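Local coordinates for germination protein (Bacillus megaterium, PDB 6O59) that forms the N-terminal domain of the A subunit of the GerK3 spore germinant receptor, which probably takes part in sensing germinants that trigger spore germination, at residues Pro232-Val243 and Pro260-Leu268; Ala55-Met65 and Leu81-Met89. One frame throughout, in Å; residues are numbered along the deposited sequence.

Contact 1 (Pro232-Val243 and Pro260-Leu268); sequences PTIYNTERPDVV and PFGLIAPAL
Strand 235-237 runs antiparallel to strand 262-265 at the edge of a five-stranded sheet, their axes 4.7 Å apart at 146°, with Tyr235–Ile264 and Thr237–Gly262 as hydrogen-bonded pairs and Asn236–Leu263 as the non-hydrogen-bonded pair between them. Each hydrogen-bonded pair is closed by two backbone bonds; Ile264 N to Tyr235 O, at 2.7 Å, is almost straight (175°). Past the strand end Ala267 N reaches Thr233 O at 2.9 Å, coming from above the carbonyl plane, with a weak second bond to Thr233 OG1.

On the sheet face of Tyr235 and Ile264, these two side chains lie side by side and point the same way, Ile264 CB meeting the ring edge at CD2. The CD1 of Ile264 extends instead to helical Val243, 3.9 Å from its CG2, and Val243 CG2 also packs on Gly262 CA. On the other face Asn236 CB sits over one face of the Phe261 ring, a CH-pi contact 4.2 Å from the centroid, and also touches Leu263 CD2. Farther along, Ile234 holds CG1 between its backbone N and carbonyl carbon (chi1 59°), and its CD1 meets Leu263 CD1 at 3.8 Å. Pro232, after a cis peptide, packs CG on Ala265 CB.

Strand 262-265 is joined on its other side to strand 252-256, leaving 235-237 outermost within the chain. Helix 195-206 packs against Pro232, Ala265 and Pro266, helix 210-215 against Ile234 and Leu263, and helix 153-163 against Pro240 and Val243.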
loop_
_atom_site.group_PDB
_atom_site.type_symbol
_atom_site.label_atom_id
_atom_site.label_comp_id
_atom_site.label_asym_id
_atom_site.label_seq_id
_atom_site.Cartn_x
_atom_site.Cartn_y
_atom_site.Cartn_z
ATOM N N PRO A 232 4.697 22.134 10.473
ATOM C CA PRO A 232 5.829 21.430 11.083
ATOM C C PRO A 232 7.117 21.627 10.283
ATOM O O PRO A 232 7.078 21.725 9.055
ATOM C CB PRO A 232 5.360 19.970 11.056
ATOM C CG PRO A 232 4.461 19.878 9.801
ATOM C CD PRO A 232 4.077 21.307 9.416
ATOM N N THR A 233 8.265 21.661 10.978
ATOM C CA THR A 233 9.572 21.705 10.320
ATOM C C THR A 233 9.741 20.380 9.621
ATOM O O THR A 233 9.254 19.364 10.130
ATOM C CB THR A 233 10.688 21.972 11.315
ATOM O OG1 THR A 233 10.682 20.967 12.338
ATOM C CG2 THR A 233 10.603 23.342 11.895
ATOM N N ILE A 234 10.368 20.377 8.446
ATOM C CA ILE A 234 10.503 19.126 7.695
ATOM C C ILE A 234 11.985 18.787 7.470
ATOM O O ILE A 234 12.844 19.682 7.376
ATOM C CB ILE A 234 9.691 19.114 6.358
ATOM C CG1 ILE A 234 10.121 20.257 5.411
ATOM C CG2 ILE A 234 8.183 19.143 6.619
ATOM C CD1 ILE A 234 9.577 20.183 3.964
ATOM N N TYR A 235 12.264 17.475 7.395
ATOM C CA TYR A 235 13.590 16.944 7.140
ATOM C C TYR A 235 13.560 16.126 5.843
ATOM O O TYR A 235 12.756 15.208 5.719
ATOM C CB TYR A 235 14.066 16.123 8.341
ATOM C CG TYR A 235 15.280 15.267 8.071
ATOM C CD1 TYR A 235 16.542 15.835 7.917
ATOM C CD2 TYR A 235 15.172 13.880 7.978
ATOM C CE1 TYR A 235 17.661 15.047 7.651
ATOM C CE2 TYR A 235 16.286 13.084 7.729
ATOM C CZ TYR A 235 17.526 13.671 7.571
ATOM O OH TYR A 235 18.616 12.886 7.320
ATOM N N ASN A 236 14.414 16.473 4.870
ATOM C CA ASN A 236 14.493 15.769 3.594
ATOM C C ASN A 236 15.551 14.643 3.627
ATOM O O ASN A 236 16.693 14.868 4.027
ATOM C CB ASN A 236 14.802 16.747 2.460
ATOM C CG ASN A 236 16.149 17.440 2.551
ATOM O OD1 ASN A 236 16.520 18.024 3.568
ATOM N ND2 ASN A 236 16.911 17.396 1.481
ATOM N N THR A 237 15.177 13.446 3.172
ATOM C CA THR A 237 16.086 12.297 3.111
ATOM C C THR A 237 15.855 11.523 1.827
ATOM O O THR A 237 14.707 11.285 1.441
ATOM C CB THR A 237 15.952 11.389 4.361
ATOM O OG1 THR A 237 16.761 10.236 4.193
ATOM C CG2 THR A 237 14.525 10.948 4.648
ATOM N N GLU A 238 16.935 11.100 1.178
ATOM C CA GLU A 238 16.828 10.288 -0.038
ATOM C C GLU A 238 16.930 8.789 0.293
ATOM O O GLU A 238 16.838 7.973 -0.611
ATOM C CB GLU A 238 17.887 10.690 -1.066
ATOM C CG GLU A 238 19.328 10.455 -0.640
ATOM C CD GLU A 238 20.378 10.904 -1.638
ATOM O OE1 GLU A 238 20.126 11.889 -2.375
ATOM O OE2 GLU A 238 21.459 10.270 -1.676
ATOM N N ARG A 239 17.072 8.441 1.592
ATOM C CA ARG A 239 17.258 7.085 2.099
ATOM C C ARG A 239 15.956 6.457 2.643
ATOM O O ARG A 239 15.473 6.877 3.694
ATOM C CB ARG A 239 18.337 7.110 3.205
ATOM C CG ARG A 239 19.777 7.227 2.707
ATOM C CD ARG A 239 20.776 7.408 3.851
ATOM N NE ARG A 239 20.897 6.227 4.721
ATOM C CZ ARG A 239 21.501 6.210 5.912
ATOM N NH1 ARG A 239 22.049 7.314 6.403
ATOM N NH2 ARG A 239 21.561 5.087 6.617
ATOM N N PRO A 240 15.404 5.398 1.997
ATOM C CA PRO A 240 14.158 4.775 2.525
ATOM C C PRO A 240 14.283 4.201 3.952
ATOM O O PRO A 240 13.291 4.216 4.682
ATOM C CB PRO A 240 13.836 3.668 1.500
ATOM C CG PRO A 240 14.543 4.112 0.229
ATOM C CD PRO A 240 15.814 4.768 0.720
ATOM N N ASP A 241 15.484 3.722 4.364
ATOM C CA ASP A 241 15.701 3.188 5.724
ATOM C C ASP A 241 15.544 4.286 6.787
ATOM O O ASP A 241 14.986 4.014 7.847
ATOM C CB ASP A 241 17.056 2.496 5.865
ATOM C CG ASP A 241 18.233 3.306 5.378
ATOM O OD1 ASP A 241 18.313 3.565 4.146
ATOM O OD2 ASP A 241 19.089 3.660 6.211
ATOM N N VAL A 242 15.973 5.531 6.480
ATOM C CA VAL A 242 15.841 6.690 7.375
ATOM C C VAL A 242 14.344 7.031 7.534
ATOM O O VAL A 242 13.902 7.310 8.662
ATOM C CB VAL A 242 16.700 7.892 6.910
ATOM C CG1 VAL A 242 16.481 9.127 7.787
ATOM C CG2 VAL A 242 18.181 7.509 6.898
ATOM N N VAL A 243 13.561 6.937 6.433
ATOM C CA VAL A 243 12.104 7.161 6.449
ATOM C C VAL A 243 11.468 6.079 7.321
ATOM O O VAL A 243 10.716 6.392 8.240
ATOM C CB VAL A 243 11.504 7.205 5.015
ATOM C CG1 VAL A 243 9.994 6.982 5.027
ATOM C CG2 VAL A 243 11.849 8.522 4.325
ATOM N N PRO A 260 12.900 14.055 -5.433
ATOM C CA PRO A 260 13.553 12.748 -5.209
ATOM C C PRO A 260 13.990 12.487 -3.753
ATOM O O PRO A 260 15.123 12.043 -3.495
ATOM C CB PRO A 260 14.741 12.786 -6.179
ATOM C CG PRO A 260 15.079 14.218 -6.281
ATOM C CD PRO A 260 13.842 15.031 -6.024
ATOM N N PHE A 261 13.068 12.722 -2.806
ATOM C CA PHE A 261 13.297 12.493 -1.378
ATOM C C PHE A 261 12.001 12.443 -0.566
ATOM O O PHE A 261 10.947 12.911 -1.005
ATOM C CB PHE A 261 14.249 13.537 -0.760
ATOM C CG PHE A 261 14.050 14.956 -1.207
ATOM C CD1 PHE A 261 13.016 15.727 -0.689
ATOM C CD2 PHE A 261 14.920 15.543 -2.117
ATOM C CE1 PHE A 261 12.825 17.047 -1.112
ATOM C CE2 PHE A 261 14.727 16.862 -2.542
ATOM C CZ PHE A 261 13.688 17.607 -2.029
ATOM N N GLY A 262 12.101 11.830 0.606
ATOM C CA GLY A 262 11.011 11.741 1.564
ATOM C C GLY A 262 11.113 12.918 2.505
ATOM O O GLY A 262 12.220 13.386 2.781
ATOM N N LEU A 263 9.976 13.443 2.959
ATOM C CA LEU A 263 9.979 14.569 3.892
ATOM C C LEU A 263 9.441 14.086 5.227
ATOM O O LEU A 263 8.301 13.615 5.305
ATOM C CB LEU A 263 9.177 15.768 3.349
ATOM C CG LEU A 263 9.678 16.357 2.028
ATOM C CD1 LEU A 263 8.721 17.388 1.493
ATOM C CD2 LEU A 263 11.075 16.949 2.174
ATOM N N ILE A 264 10.292 14.118 6.265
ATOM C CA ILE A 264 9.959 13.657 7.623
ATOM C C ILE A 264 9.441 14.838 8.406
ATOM O O ILE A 264 10.056 15.910 8.393
ATOM C CB ILE A 264 11.197 13.008 8.293
ATOM C CG1 ILE A 264 11.697 11.748 7.516
ATOM C CG2 ILE A 264 10.984 12.727 9.800
ATOM C CD1 ILE A 264 10.728 10.602 7.372
ATOM N N ALA A 265 8.292 14.653 9.063
ATOM C CA ALA A 265 7.682 15.703 9.876
ATOM C C ALA A 265 7.135 15.153 11.212
ATOM O O ALA A 265 6.506 14.094 11.239
ATOM C CB ALA A 265 6.578 16.410 9.094
ATOM N N PRO A 266 7.350 15.865 12.339
ATOM C CA PRO A 266 8.141 17.096 12.508
ATOM C C PRO A 266 9.631 16.722 12.544
ATOM O O PRO A 266 9.969 15.613 12.969
ATOM C CB PRO A 266 7.616 17.672 13.845
ATOM C CG PRO A 266 6.519 16.725 14.319
ATOM C CD PRO A 266 6.818 15.426 13.640
ATOM N N ALA A 267 10.514 17.615 12.062
ATOM C CA ALA A 267 11.958 17.340 12.027
ATOM C C ALA A 267 12.544 17.214 13.452
ATOM O O ALA A 267 13.404 16.370 13.679
ATOM C CB ALA A 267 12.685 18.417 11.240
ATOM N N LEU A 268 12.044 18.012 14.406
ATOM C CA LEU A 268 12.443 17.929 15.806
ATOM C C LEU A 268 11.264 17.322 16.569
ATOM O O LEU A 268 10.194 17.935 16.655
ATOM C CB LEU A 268 12.883 19.294 16.366
ATOM C CG LEU A 268 13.542 19.304 17.735
ATOM C CD1 LEU A 268 14.911 18.619 17.711
ATOM C CD2 LEU A 268 13.665 20.707 18.248
#

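Contact 2 (Ala55-Met65 and Leu81-Met89); sequences AIQDYLLQSLM and LISEDIVTM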
loop_
_atom_site.group_PDB
_atom_site.type_symbol
_atom_site.label_atom_id
_atom_site.label_comp_id
_atom_site.label_asym_id
_atom_site.label_seq_id
_atom_site.Cartn_x
_atom_site.Cartn_y
_atom_site.Cartn_z
ATOM N N ALA A 55 1.271 -11.663 -15.507
ATOM C CA ALA A 55 0.900 -13.035 -15.904
ATOM C C ALA A 55 -0.313 -13.607 -15.109
ATOM O O ALA A 55 -1.192 -14.217 -15.717
ATOM C CB ALA A 55 2.097 -13.958 -15.760
ATOM N N ILE A 56 -0.369 -13.380 -13.780
ATOM C CA ILE A 56 -1.442 -13.857 -12.894
ATOM C C ILE A 56 -2.734 -13.063 -13.171
ATOM O O ILE A 56 -3.793 -13.684 -13.376
ATOM C CB ILE A 56 -1.013 -13.823 -11.401
ATOM C CG1 ILE A 56 0.091 -14.881 -11.162
ATOM C CG2 ILE A 56 -2.224 -14.052 -10.452
ATOM C CD1 ILE A 56 0.986 -14.660 -9.963
ATOM N N GLN A 57 -2.632 -11.714 -13.225
ATOM C CA GLN A 57 -3.751 -10.828 -13.561
ATOM C C GLN A 57 -4.297 -11.162 -14.948
ATOM O O GLN A 57 -5.506 -11.256 -15.115
ATOM C CB GLN A 57 -3.325 -9.366 -13.503
ATOM C CG GLN A 57 -3.076 -8.880 -12.082
ATOM C CD GLN A 57 -3.015 -7.387 -12.038
ATOM O OE1 GLN A 57 -4.012 -6.701 -12.258
ATOM N NE2 GLN A 57 -1.842 -6.852 -11.768
ATOM N N ASP A 58 -3.402 -11.405 -15.921
ATOM C CA ASP A 58 -3.741 -11.792 -17.288
ATOM C C ASP A 58 -4.586 -13.047 -17.280
ATOM O O ASP A 58 -5.650 -13.070 -17.901
ATOM C CB ASP A 58 -2.461 -12.033 -18.117
ATOM C CG ASP A 58 -1.707 -10.793 -18.560
ATOM O OD1 ASP A 58 -2.104 -9.678 -18.156
ATOM O OD2 ASP A 58 -0.716 -10.940 -19.313
ATOM N N TYR A 59 -4.121 -14.085 -16.546
ATOM C CA TYR A 59 -4.804 -15.370 -16.446
ATOM C C TYR A 59 -6.215 -15.172 -15.877
ATOM O O TYR A 59 -7.194 -15.563 -16.513
ATOM C CB TYR A 59 -3.985 -16.356 -15.583
ATOM C CG TYR A 59 -4.769 -17.579 -15.142
ATOM C CD1 TYR A 59 -5.433 -17.604 -13.916
ATOM C CD2 TYR A 59 -4.855 -18.708 -15.954
ATOM C CE1 TYR A 59 -6.201 -18.701 -13.532
ATOM C CE2 TYR A 59 -5.595 -19.825 -15.565
ATOM C CZ TYR A 59 -6.265 -19.819 -14.350
ATOM O OH TYR A 59 -6.992 -20.918 -13.954
ATOM N N LEU A 60 -6.297 -14.525 -14.699
ATOM C CA LEU A 60 -7.524 -14.300 -13.961
ATOM C C LEU A 60 -8.496 -13.371 -14.659
ATOM O O LEU A 60 -9.640 -13.771 -14.890
ATOM C CB LEU A 60 -7.191 -13.753 -12.568
ATOM C CG LEU A 60 -6.535 -14.752 -11.601
ATOM C CD1 LEU A 60 -6.064 -14.055 -10.335
ATOM C CD2 LEU A 60 -7.473 -15.942 -11.275
ATOM N N LEU A 61 -8.050 -12.152 -15.011
ATOM C CA LEU A 61 -8.886 -11.112 -15.601
ATOM C C LEU A 61 -9.208 -11.329 -17.082
ATOM O O LEU A 61 -10.129 -10.684 -17.585
ATOM C CB LEU A 61 -8.271 -9.726 -15.380
ATOM C CG LEU A 61 -7.948 -9.352 -13.930
ATOM C CD1 LEU A 61 -7.259 -8.018 -13.854
ATOM C CD2 LEU A 61 -9.174 -9.350 -13.062
ATOM N N GLN A 62 -8.505 -12.230 -17.777
ATOM C CA GLN A 62 -8.861 -12.522 -19.175
ATOM C C GLN A 62 -9.504 -13.897 -19.252
ATOM O O GLN A 62 -9.939 -14.292 -20.331
ATOM C CB GLN A 62 -7.660 -12.445 -20.132
ATOM C CG GLN A 62 -7.046 -11.067 -20.303
ATOM C CD GLN A 62 -5.645 -11.103 -20.868
ATOM O OE1 GLN A 62 -4.799 -10.286 -20.495
ATOM N NE2 GLN A 62 -5.361 -12.030 -21.787
ATOM N N SER A 63 -9.582 -14.615 -18.091
ATOM C CA SER A 63 -10.106 -15.980 -17.885
ATOM C C SER A 63 -9.420 -16.933 -18.878
ATOM O O SER A 63 -10.027 -17.367 -19.864
ATOM C CB SER A 63 -11.630 -16.018 -17.988
ATOM O OG SER A 63 -12.137 -17.217 -17.426
ATOM N N LEU A 64 -8.122 -17.199 -18.633
ATOM C CA LEU A 64 -7.256 -17.977 -19.522
ATOM C C LEU A 64 -7.216 -19.491 -19.202
ATOM O O LEU A 64 -6.438 -20.227 -19.823
ATOM C CB LEU A 64 -5.836 -17.370 -19.500
ATOM C CG LEU A 64 -5.387 -16.483 -20.698
ATOM C CD1 LEU A 64 -6.501 -15.586 -21.232
ATOM C CD2 LEU A 64 -4.181 -15.640 -20.334
ATOM N N MET A 65 -8.122 -19.960 -18.318
ATOM C CA MET A 65 -8.249 -21.365 -17.926
ATOM C C MET A 65 -8.907 -22.232 -19.043
ATOM O O MET A 65 -8.247 -23.128 -19.568
ATOM C CB MET A 65 -9.053 -21.458 -16.611
ATOM C CG MET A 65 -9.201 -22.869 -16.066
ATOM S SD MET A 65 -10.543 -22.997 -14.861
ATOM C CE MET A 65 -9.622 -23.088 -13.389
ATOM N N LEU A 81 -9.386 -25.480 -7.948
ATOM C CA LEU A 81 -9.300 -25.711 -9.393
ATOM C C LEU A 81 -8.428 -24.650 -10.068
ATOM O O LEU A 81 -7.639 -24.982 -10.956
ATOM C CB LEU A 81 -10.709 -25.712 -10.017
ATOM C CG LEU A 81 -11.287 -27.045 -10.502
ATOM C CD1 LEU A 81 -10.677 -27.498 -11.827
ATOM C CD2 LEU A 81 -11.258 -28.115 -9.423
ATOM N N ILE A 82 -8.568 -23.377 -9.631
ATOM C CA ILE A 82 -7.815 -22.241 -10.156
ATOM C C ILE A 82 -6.362 -22.360 -9.719
ATOM O O ILE A 82 -5.468 -22.095 -10.530
ATOM C CB ILE A 82 -8.462 -20.885 -9.730
ATOM C CG1 ILE A 82 -9.707 -20.568 -10.615
ATOM C CG2 ILE A 82 -7.449 -19.726 -9.756
ATOM C CD1 ILE A 82 -10.639 -19.384 -10.156
ATOM N N SER A 83 -6.129 -22.787 -8.450
ATOM C CA SER A 83 -4.789 -22.936 -7.874
ATOM C C SER A 83 -3.908 -23.882 -8.701
ATOM O O SER A 83 -2.725 -23.607 -8.828
ATOM C CB SER A 83 -4.847 -23.385 -6.414
ATOM O OG SER A 83 -5.060 -24.775 -6.231
ATOM N N GLU A 84 -4.495 -24.926 -9.327
ATOM C CA GLU A 84 -3.789 -25.907 -10.163
ATOM C C GLU A 84 -3.050 -25.268 -11.338
ATOM O O GLU A 84 -2.053 -25.829 -11.797
ATOM C CB GLU A 84 -4.754 -26.965 -10.694
ATOM C CG GLU A 84 -5.139 -28.015 -9.666
ATOM C CD GLU A 84 -6.111 -29.074 -10.145
ATOM O OE1 GLU A 84 -6.521 -29.030 -11.330
ATOM O OE2 GLU A 84 -6.467 -29.950 -9.324
ATOM N N ASP A 85 -3.537 -24.100 -11.816
ATOM C CA ASP A 85 -2.924 -23.312 -12.891
ATOM C C ASP A 85 -1.973 -22.277 -12.333
ATOM O O ASP A 85 -0.909 -22.078 -12.907
ATOM C CB ASP A 85 -3.986 -22.613 -13.761
ATOM C CG ASP A 85 -4.706 -23.536 -14.722
ATOM O OD1 ASP A 85 -4.192 -24.650 -14.978
ATOM O OD2 ASP A 85 -5.780 -23.144 -15.222
ATOM N N ILE A 86 -2.348 -21.631 -11.214
ATOM C CA ILE A 86 -1.556 -20.576 -10.577
ATOM C C ILE A 86 -0.207 -21.123 -10.014
ATOM O O ILE A 86 0.787 -20.384 -10.026
ATOM C CB ILE A 86 -2.405 -19.805 -9.512
ATOM C CG1 ILE A 86 -3.556 -19.025 -10.239
ATOM C CG2 ILE A 86 -1.538 -18.856 -8.663
ATOM C CD1 ILE A 86 -4.225 -17.839 -9.501
ATOM N N VAL A 87 -0.149 -22.410 -9.600
ATOM C CA VAL A 87 1.090 -23.017 -9.088
ATOM C C VAL A 87 2.208 -22.988 -10.165
ATOM O O VAL A 87 3.385 -22.948 -9.806
ATOM C CB VAL A 87 0.904 -24.437 -8.507
ATOM C CG1 VAL A 87 0.032 -24.419 -7.263
ATOM C CG2 VAL A 87 0.370 -25.415 -9.541
ATOM N N THR A 88 1.837 -22.960 -11.465
ATOM C CA THR A 88 2.785 -22.891 -12.590
ATOM C C THR A 88 3.317 -21.467 -12.774
ATOM O O THR A 88 4.269 -21.250 -13.531
ATOM C CB THR A 88 2.125 -23.346 -13.924
ATOM O OG1 THR A 88 1.276 -22.321 -14.454
ATOM C CG2 THR A 88 1.384 -24.629 -13.814
ATOM N N MET A 89 2.669 -20.498 -12.114
ATOM C CA MET A 89 2.960 -19.079 -12.264
ATOM C C MET A 89 3.591 -18.428 -11.047
ATOM O O MET A 89 4.057 -17.297 -11.162
ATOM C CB MET A 89 1.658 -18.345 -12.593
ATOM C CG MET A 89 1.055 -18.809 -13.896
ATOM S SD MET A 89 -0.349 -17.819 -14.382
ATOM C CE MET A 89 -1.625 -18.927 -14.008
#
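Tyr59 reaches from helix 54-62 to Asp85 and Met89 of the facing segment, joining two helices packed on an antiparallel sheet in an alpha+beta domain; the axes of segments 55-62 and 81-86 run at 145° to one another and approach to 11.5 Å, so long side chains fill the interval. Tyr59 OH donates to Asp85 OD2 at 2.8 Å, on the anti lone pair, with the ring and carboxylate planes 85° apart. One ring face carries the methyl of Met89, its CE 3.6 Å from Tyr59 CG and displaced toward the rim; SD stands obliquely to the ring, a Met-aromatic contact. At the ring edge Ile82 CG2 meets Tyr59 CE1 at 4.1 Å.

With CG anti to the backbone N (chi1 166°), Tyr59 is directed toward the 81-89 segment, whereas Met89 bends at its last torsion to bring its methyl over the ring. Beneath them Leu60 CD2 touches both Ile82 CG2 and Ile86 CD1, and Ile56 CG1 approaches Met89 CB. Met65 meets the 81-89 segment from beyond the helix end: its CE lies 3.7 Å from Ile82 CG1.

A Schellman motif at Ser63, with positive phi, turns the chain out of its helix toward Met65. The sheet lies below the apolar layer: Leu60 packs on Ile44 and Phe32, Ile82 on Ile34, and Ile56 and Ile86 on Val123. The Asp85 backbone is tied by Thr88: Asp85 O accepts from both Thr88 N and Thr88 OG1, the latter at 2.7 Å, nearly along the C=O axis.

In the fold
The two contacts lie on opposite sides of the chain's centre, their own centres 41 Å apart and their nearest atoms about 23 Å apart, and they do not touch. Contact 2 closes before contact 1 opens. Each belongs to a different five-stranded antiparallel sheet, and both sheets show the strand order 1-2-4-5-3, consistent with two subdomains of like sheet topology. Contact 2 joins two helices lying against the first sheet, formed by strands between 27 and 124; contact 1 attaches outermost strand 235-237 to the second, formed by strands between 169 and 265. The two contacts thus belong to separate sheet-and-helix parts of this N-terminal domain of the receptor's A subunit.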